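Phytoene synthase (Enterococcus hirae, PDB 5IYS) probably joins isoprenoid diphosphates head to head as a squalene/phytoene synthase family enzyme, and binds magnesium and a thio analogue of farnesyl diphosphate. Local coordinates at residues R172-E176 against L263-K267. Numbering follows the deposited sequence.
With FPS (S-[(2E,6E)-3,7,11-trimethyldodeca-2,6,10-trienyl] trihydrogen thiodiphosphate), chain G.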
ATOM      1  N   ARG A 172       5.752  -1.412  11.443  1.00 20.06           N
ATOM      2  CA  ARG A 172       7.119  -0.986  11.152  1.00 21.56           C
ATOM      3  C   ARG A 172       7.397   0.374  11.793  1.00 21.18           C
ATOM      4  O   ARG A 172       8.540   0.669  12.164  1.00 25.47           O
ATOM      5  CB  ARG A 172       7.329  -0.960   9.628  1.00 24.18           C
ATOM      6  CG  ARG A 172       8.739  -0.584   9.158  1.00 19.12           C
ATOM      7  CD  ARG A 172       8.715  -0.338   7.643  1.00 19.70           C
ATOM      8  NE  ARG A 172       8.009   0.916   7.365  1.00 23.30           N
ATOM      9  CZ  ARG A 172       7.730   1.379   6.152  1.00 28.12           C
ATOM     10  NH1 ARG A 172       7.964   0.617   5.093  1.00 18.55           N
ATOM     11  NH2 ARG A 172       7.202   2.589   6.014  1.00 32.31           N
ATOM     12  N   ASP A 173       6.381   1.220  11.923  1.00 21.84           N
ATOM     13  CA  ASP A 173       6.623   2.650  12.108  1.00 22.11           C
ATOM     14  C   ASP A 173       6.047   3.163  13.434  1.00 24.76           C
ATOM     15  O   ASP A 173       5.804   4.364  13.588  1.00 24.35           O
ATOM     16  CB  ASP A 173       6.007   3.478  10.971  1.00 24.99           C
ATOM     17  CG  ASP A 173       6.675   3.254   9.612  1.00 25.07           C
ATOM     18  OD1 ASP A 173       7.815   2.748   9.559  1.00 30.97           O
ATOM     19  OD2 ASP A 173       6.049   3.609   8.587  1.00 28.03           O
ATOM     20  N   VAL A 174       5.863   2.285  14.415  1.00 23.43           N
ATOM     21  CA  VAL A 174       5.187   2.703  15.635  1.00 25.25           C
ATOM     22  C   VAL A 174       5.833   3.954  16.262  1.00 26.58           C
ATOM     23  O   VAL A 174       5.143   4.905  16.638  1.00 25.92           O
ATOM     24  CB  VAL A 174       5.109   1.573  16.655  1.00 25.01           C
ATOM     25  CG1 VAL A 174       4.599   2.101  17.985  1.00 26.62           C
ATOM     26  CG2 VAL A 174       4.230   0.430  16.137  1.00 24.13           C
ATOM     27  N   GLY A 175       7.156   3.967  16.362  1.00 28.72           N
ATOM     28  CA  GLY A 175       7.833   5.064  17.064  1.00 29.50           C
ATOM     29  C   GLY A 175       7.765   6.405  16.354  1.00 28.95           C
ATOM     30  O   GLY A 175       7.455   7.432  16.978  1.00 29.23           O
ATOM     31  N   GLU A 176       8.094   6.400  15.065  1.00 29.38           N
ATOM     32  CA  GLU A 176       8.032   7.596  14.216  1.00 32.06           C
ATOM     33  C   GLU A 176       6.600   8.127  14.175  1.00 31.07           C
ATOM     34  O   GLU A 176       6.379   9.337  14.306  1.00 29.59           O
ATOM     35  CB  GLU A 176       8.554   7.309  12.797  1.00 32.97           C
ATOM     36  CG  GLU A 176      10.023   7.739  12.560  1.00 44.22           C
ATOM     37  CD  GLU A 176      10.913   6.654  11.939  1.00 54.24           C
ATOM     38  OE1 GLU A 176      10.512   6.074  10.900  1.00 59.84           O
ATOM     39  OE2 GLU A 176      12.035   6.405  12.450  1.00 49.38           O
ATOM     40  N   LEU A 263      11.463   0.169  17.774  1.00 33.47           N
ATOM     41  CA  LEU A 263      10.294   0.969  17.433  1.00 34.22           C
ATOM     42  C   LEU A 263      10.635   2.052  16.414  1.00 34.18           C
ATOM     43  O   LEU A 263       9.746   2.594  15.753  1.00 34.84           O
ATOM     44  CB  LEU A 263       9.682   1.583  18.695  1.00 35.39           C
ATOM     45  CG  LEU A 263       9.275   0.569  19.773  1.00 38.19           C
ATOM     46  CD1 LEU A 263       8.859   1.245  21.067  1.00 40.84           C
ATOM     47  CD2 LEU A 263       8.190  -0.397  19.296  1.00 38.89           C
ATOM     48  N   PHE A 264      11.927   2.319  16.248  1.00 31.51           N
ATOM     49  CA  PHE A 264      12.394   3.349  15.321  1.00 34.81           C
ATOM     50  C   PHE A 264      13.316   2.755  14.267  1.00 35.10           C
ATOM     51  O   PHE A 264      13.873   1.675  14.453  1.00 35.34           O
ATOM     52  CB  PHE A 264      13.148   4.469  16.043  1.00 32.94           C
ATOM     53  CG  PHE A 264      12.283   5.309  16.927  1.00 34.65           C
ATOM     54  CD1 PHE A 264      12.058   4.934  18.245  1.00 30.81           C
ATOM     55  CD2 PHE A 264      11.688   6.471  16.444  1.00 31.98           C
ATOM     56  CE1 PHE A 264      11.258   5.709  19.065  1.00 32.95           C
ATOM     57  CE2 PHE A 264      10.873   7.229  17.258  1.00 32.46           C
ATOM     58  CZ  PHE A 264      10.628   6.825  18.554  1.00 29.27           C
ATOM     59  N   ASP A 265      13.492   3.495  13.180  1.00 36.24           N
ATOM     60  CA  ASP A 265      14.536   3.217  12.208  1.00 38.12           C
ATOM     61  C   ASP A 265      14.360   1.828  11.595  1.00 37.27           C
ATOM     62  O   ASP A 265      15.313   1.049  11.525  1.00 37.67           O
ATOM     63  CB  ASP A 265      15.917   3.354  12.870  1.00 40.23           C
ATOM     64  CG  ASP A 265      17.049   3.149  11.889  1.00 42.41           C
ATOM     65  OD1 ASP A 265      16.974   3.722  10.784  1.00 50.51           O
ATOM     66  OD2 ASP A 265      17.978   2.369  12.196  1.00 51.56           O
ATOM     67  N   ASN A 266      13.151   1.546  11.115  1.00 32.76           N
ATOM     68  CA  ASN A 266      12.813   0.220  10.597  1.00 31.81           C
ATOM     69  C   ASN A 266      12.616   0.231   9.080  1.00 31.32           C
ATOM     70  O   ASN A 266      12.390  -0.814   8.464  1.00 31.10           O
ATOM     71  CB  ASN A 266      11.542  -0.314  11.271  1.00 29.95           C
ATOM     72  CG  ASN A 266      11.754  -0.653  12.742  1.00 34.16           C
ATOM     73  OD1 ASN A 266      10.853  -0.505  13.567  1.00 32.96           O
ATOM     74  ND2 ASN A 266      12.923  -1.188  13.054  1.00 31.01           N
ATOM     75  N   LYS A 267      12.742   1.411   8.484  1.00 28.66           N
ATOM     76  CA  LYS A 267      12.521   1.564   7.059  1.00 31.66           C
ATOM     77  C   LYS A 267      13.804   1.269   6.291  1.00 32.36           C
ATOM     78  O   LYS A 267      14.907   1.482   6.807  1.00 31.71           O
ATOM     79  CB  LYS A 267      12.063   2.985   6.726  1.00 31.87           C
ATOM     80  CG  LYS A 267      10.656   3.332   7.166  1.00 35.28           C
ATOM     81  CD  LYS A 267      10.325   4.776   6.776  1.00 39.16           C
ATOM     82  CE  LYS A 267       9.314   5.381   7.753  1.00 40.95           C
ATOM     83  NZ  LYS A 267       8.098   6.001   7.113  1.00 41.78           N
TER
HETATM   84  C1  FPS G 506       3.317   1.457   1.118  1.00 41.38           C
HETATM   85  S1  FPS G 506       3.558   2.731  -0.063  1.00 41.48           S
HETATM   86  C2  FPS G 506       2.054   0.782   0.617  1.00 37.31           C
HETATM   87  C3  FPS G 506       1.107   0.253   1.411  1.00 38.26           C
HETATM   88  C4  FPS G 506       1.257   0.271   2.903  1.00 34.47           C
HETATM   89  C5  FPS G 506      -0.129  -0.406   0.828  1.00 33.77           C
HETATM   90  C6  FPS G 506      -0.208  -0.396  -0.698  1.00 33.25           C
HETATM   91  C7  FPS G 506      -1.255  -1.404  -1.131  1.00 23.11           C
HETATM   92  C8  FPS G 506      -1.117  -2.151  -2.241  1.00 23.82           C
HETATM   93  C10 FPS G 506      -2.284  -3.029  -2.635  1.00 18.71           C
HETATM   94  C9  FPS G 506       0.103  -2.093  -3.129  1.00 24.60           C
HETATM   95  C11 FPS G 506      -1.800  -4.475  -2.772  1.00 20.62           C
HETATM   96  C12 FPS G 506      -2.896  -5.361  -3.341  1.00 17.93           C
HETATM   97  C13 FPS G 506      -3.045  -5.655  -4.653  1.00 20.11           C
HETATM   98  C14 FPS G 506      -4.154  -6.574  -5.094  1.00 20.31           C
HETATM   99  C15 FPS G 506      -2.109  -5.116  -5.704  1.00 23.53           C
HETATM  100  PA  FPS G 506       5.507   3.412  -0.058  1.00 39.78           P
HETATM  101  O1A FPS G 506       5.884   3.962  -1.363  1.00 38.97           O
HETATM  102  O2A FPS G 506       5.388   4.673   0.949  1.00 46.92           O
HETATM  103  O3A FPS G 506       6.584   2.432   0.594  1.00 46.79           O
HETATM  104  PB  FPS G 506       6.773   2.556   2.203  1.00 43.56           P
HETATM  105  O1B FPS G 506       7.916   3.477   2.532  1.00 45.94           O
HETATM  106  O2B FPS G 506       6.937   1.120   2.639  1.00 39.85           O
HETATM  107  O3B FPS G 506       5.566   3.126   2.915  1.00 50.92           O
HETATM  108  O   HOH W   1      10.625   2.940  11.163  1.00 39.55           O
HETATM  109  O   HOH W   2       9.169   4.223  13.652  1.00 33.62           O
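Lys267 lays its CG over one face of the Arg172 guanidinium, 3.7 Å from CZ, the two side chains crossing at about a right angle. Arg172 grips Asp173 side-on: NE reaches OD1 (2.9 Å), in the guanidinium plane, and NH2 takes the syn lone pair of OD2 (3.0 Å), tilted a little from it. Bent at chi3 (71°), the arginine turns NH1 to O2B of the FPS diphosphate, 2.7 Å away. Lys267 NZ forms a long, weak salt bridge to Asp173 OD2 (3.5 Å); its stronger partner is a phosphate oxygen of a second FPS. The two cations thus share the Asp173 carboxylate and each binds a different FPS. Asp173 is a magnesium ligand in a structure of this protein, although no metal is bound to it in this model. One backbone bond crosses, Gly175 N to Leu263 O (3.0 Å); Asp265 N adds a weak one to Glu176 OE2. One water links Leu263 O to Glu176 N. The Phe264 ring face receives Gly175 CA in a CH-pi contact, 3.8 Å from the centroid. The loop between helices 236-258 and 272-287 thereby covers the junction of helices 155-172 and 174-179, with Gln252 of helix 236-258 also bonded to Arg172 NH1.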